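Local coordinates for protein aminotransferase (Streptomyces pactum, PDB 4ZM4) that is a class-III aminotransferase-like protein of the pyridoxal-5'-phosphate-dependent family and binds pyridoxal-5'-phosphate, at residues A426-R429 with D430-D433. The protein carries 1 engineered substitution. Sequence-based numbering, arbitrary orientation.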
ATOM      1  N   ALA B 426     -25.686   7.341  -4.604  1.00 24.23           N
ATOM      2  CA  ALA B 426     -26.650   6.692  -3.700  1.00 24.09           C
ATOM      3  C   ALA B 426     -27.271   7.662  -2.703  1.00 24.38           C
ATOM      4  O   ALA B 426     -28.247   7.314  -2.023  1.00 24.77           O
ATOM      5  CB  ALA B 426     -26.004   5.545  -2.952  1.00 23.44           C
ATOM      6  N   HIS B 427     -26.718   8.864  -2.602  1.00 24.25           N
ATOM      7  CA  HIS B 427     -27.326   9.915  -1.778  1.00 23.27           C
ATOM      8  C   HIS B 427     -28.400  10.652  -2.605  1.00 23.10           C
ATOM      9  O   HIS B 427     -28.178  11.741  -3.099  1.00 21.60           O
ATOM     10  CB  HIS B 427     -26.284  10.882  -1.273  1.00 23.21           C
ATOM     11  CG  HIS B 427     -25.366  10.284  -0.252  1.00 24.95           C
ATOM     12  ND1 HIS B 427     -24.220   9.602  -0.589  1.00 24.43           N
ATOM     13  CD2 HIS B 427     -25.421  10.279   1.100  1.00 24.40           C
ATOM     14  CE1 HIS B 427     -23.611   9.199   0.512  1.00 24.63           C
ATOM     15  NE2 HIS B 427     -24.326   9.583   1.545  1.00 25.10           N
ATOM     16  N   THR B 428     -29.547   9.989  -2.765  1.00 23.48           N
ATOM     17  CA  THR B 428     -30.689  10.486  -3.562  1.00 24.51           C
ATOM     18  C   THR B 428     -31.360  11.615  -2.799  1.00 25.29           C
ATOM     19  O   THR B 428     -30.982  11.906  -1.668  1.00 24.30           O
ATOM     20  CB  THR B 428     -31.738   9.378  -3.753  1.00 22.04           C
ATOM     21  OG1 THR B 428     -32.232   8.997  -2.475  1.00 19.32           O
ATOM     22  CG2 THR B 428     -31.148   8.144  -4.426  1.00 22.75           C
ATOM     23  N   ARG B 429     -32.351  12.245  -3.409  1.00 29.19           N
ATOM     24  CA  ARG B 429     -33.138  13.272  -2.708  1.00 34.28           C
ATOM     25  C   ARG B 429     -33.768  12.756  -1.413  1.00 30.49           C
ATOM     26  O   ARG B 429     -33.739  13.455  -0.404  1.00 31.48           O
ATOM     27  CB  ARG B 429     -34.244  13.874  -3.594  1.00 40.44           C
ATOM     28  CG  ARG B 429     -33.851  15.175  -4.301  1.00 48.35           C
ATOM     29  CD  ARG B 429     -33.602  15.000  -5.796  1.00 54.72           C
ATOM     30  NE  ARG B 429     -32.744  16.052  -6.338  1.00 59.31           N
ATOM     31  CZ  ARG B 429     -31.436  15.943  -6.584  1.00 61.59           C
ATOM     32  NH1 ARG B 429     -30.764  14.807  -6.346  1.00 54.48           N
ATOM     33  NH2 ARG B 429     -30.793  16.995  -7.083  1.00 66.83           N
ATOM     34  N   ASP B 430     -34.338  11.559  -1.432  1.00 29.79           N
ATOM     35  CA  ASP B 430     -35.030  11.068  -0.243  1.00 31.59           C
ATOM     36  C   ASP B 430     -34.033  10.888   0.907  1.00 30.30           C
ATOM     37  O   ASP B 430     -34.340  11.234   2.046  1.00 28.91           O
ATOM     38  CB  ASP B 430     -35.773   9.741  -0.494  1.00 35.14           C
ATOM     39  CG  ASP B 430     -36.976   9.881  -1.464  1.00 36.79           C
ATOM     40  OD1 ASP B 430     -37.438   8.833  -1.967  1.00 36.26           O
ATOM     41  OD2 ASP B 430     -37.495  11.005  -1.686  1.00 36.77           O
ATOM     42  N   VAL B 431     -32.845  10.345   0.597  1.00 28.48           N
ATOM     43  CA  VAL B 431     -31.772  10.153   1.581  1.00 25.53           C
ATOM     44  C   VAL B 431     -31.377  11.489   2.228  1.00 25.24           C
ATOM     45  O   VAL B 431     -31.336  11.609   3.441  1.00 23.25           O
ATOM     46  CB  VAL B 431     -30.528   9.492   0.952  1.00 23.94           C
ATOM     47  CG1 VAL B 431     -29.342   9.597   1.897  1.00 24.69           C
ATOM     48  CG2 VAL B 431     -30.798   8.041   0.612  1.00 23.24           C
ATOM     49  N   ILE B 432     -31.159  12.492   1.387  1.00 25.38           N
ATOM     50  CA  ILE B 432     -30.790  13.810   1.841  1.00 26.26           C
ATOM     51  C   ILE B 432     -31.903  14.445   2.673  1.00 26.88           C
ATOM     52  O   ILE B 432     -31.621  15.152   3.638  1.00 27.28           O
ATOM     53  CB  ILE B 432     -30.419  14.696   0.627  1.00 29.86           C
ATOM     54  CG1 ILE B 432     -29.123  14.160  -0.024  1.00 30.19           C
ATOM     55  CG2 ILE B 432     -30.261  16.153   1.027  1.00 28.52           C
ATOM     56  CD1 ILE B 432     -28.866  14.617  -1.435  1.00 28.92           C
ATOM     57  N   ASP B 433     -33.161  14.222   2.299  1.00 26.71           N
ATOM     58  CA  ASP B 433     -34.290  14.657   3.135  1.00 29.62           C
ATOM     59  C   ASP B 433     -34.254  13.977   4.515  1.00 31.76           C
ATOM     60  O   ASP B 433     -34.442  14.637   5.520  1.00 29.15           O
ATOM     61  CB  ASP B 433     -35.656  14.454   2.429  1.00 30.70           C
ATOM     62  CG  ASP B 433     -35.891  15.456   1.265  1.00 32.07           C
ATOM     63  OD1 ASP B 433     -35.168  16.472   1.148  1.00 32.67           O
ATOM     64  OD2 ASP B 433     -36.822  15.232   0.476  1.00 33.99           O
TER
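An N-cap opens the last helix of the chain, 429-444, and T428 supplies it: its OG1 accepts a weak but nearly straight bond from V431 N (3.4 Å, 170° at the hydrogen). With chi1 at 62°, OG1 sits between the backbone N and the carbonyl carbon of T428, which brings it within range of the first-turn N-H of V431. The T428 carbonyl joins the helical ladder, its O taking I432 N at 3.1 Å, and the next rung runs from D433 N to R429 O at 2.9 Å. V431 packs against the cap and the residues before it with both methyls: CG2 lies 3.5 Å from T428 OG1 and also reaches A426 O, while CG1 meets CD2 of the H427 ring obliquely at 4.1 Å. Just before the cap, H427 centres an inverse gamma turn, closed by a weak bond from T428 N to A426 O, in the loop that leads from strand 421-422 to the helix. The buried imidazole is held at both nitrogens, ND1 by S424 OG and NE2 by the carbonyl O of D62, which should limit its rotation. I432 points back toward 426-429, its CD1 3.4 Å from H427 O, and packs on Y344, M345 and T348 of helix 334-355. D433 OD1 hydrogen-bonds to Y344 OH on that same helix, and R429 NH2 makes a weak bond to D340 O.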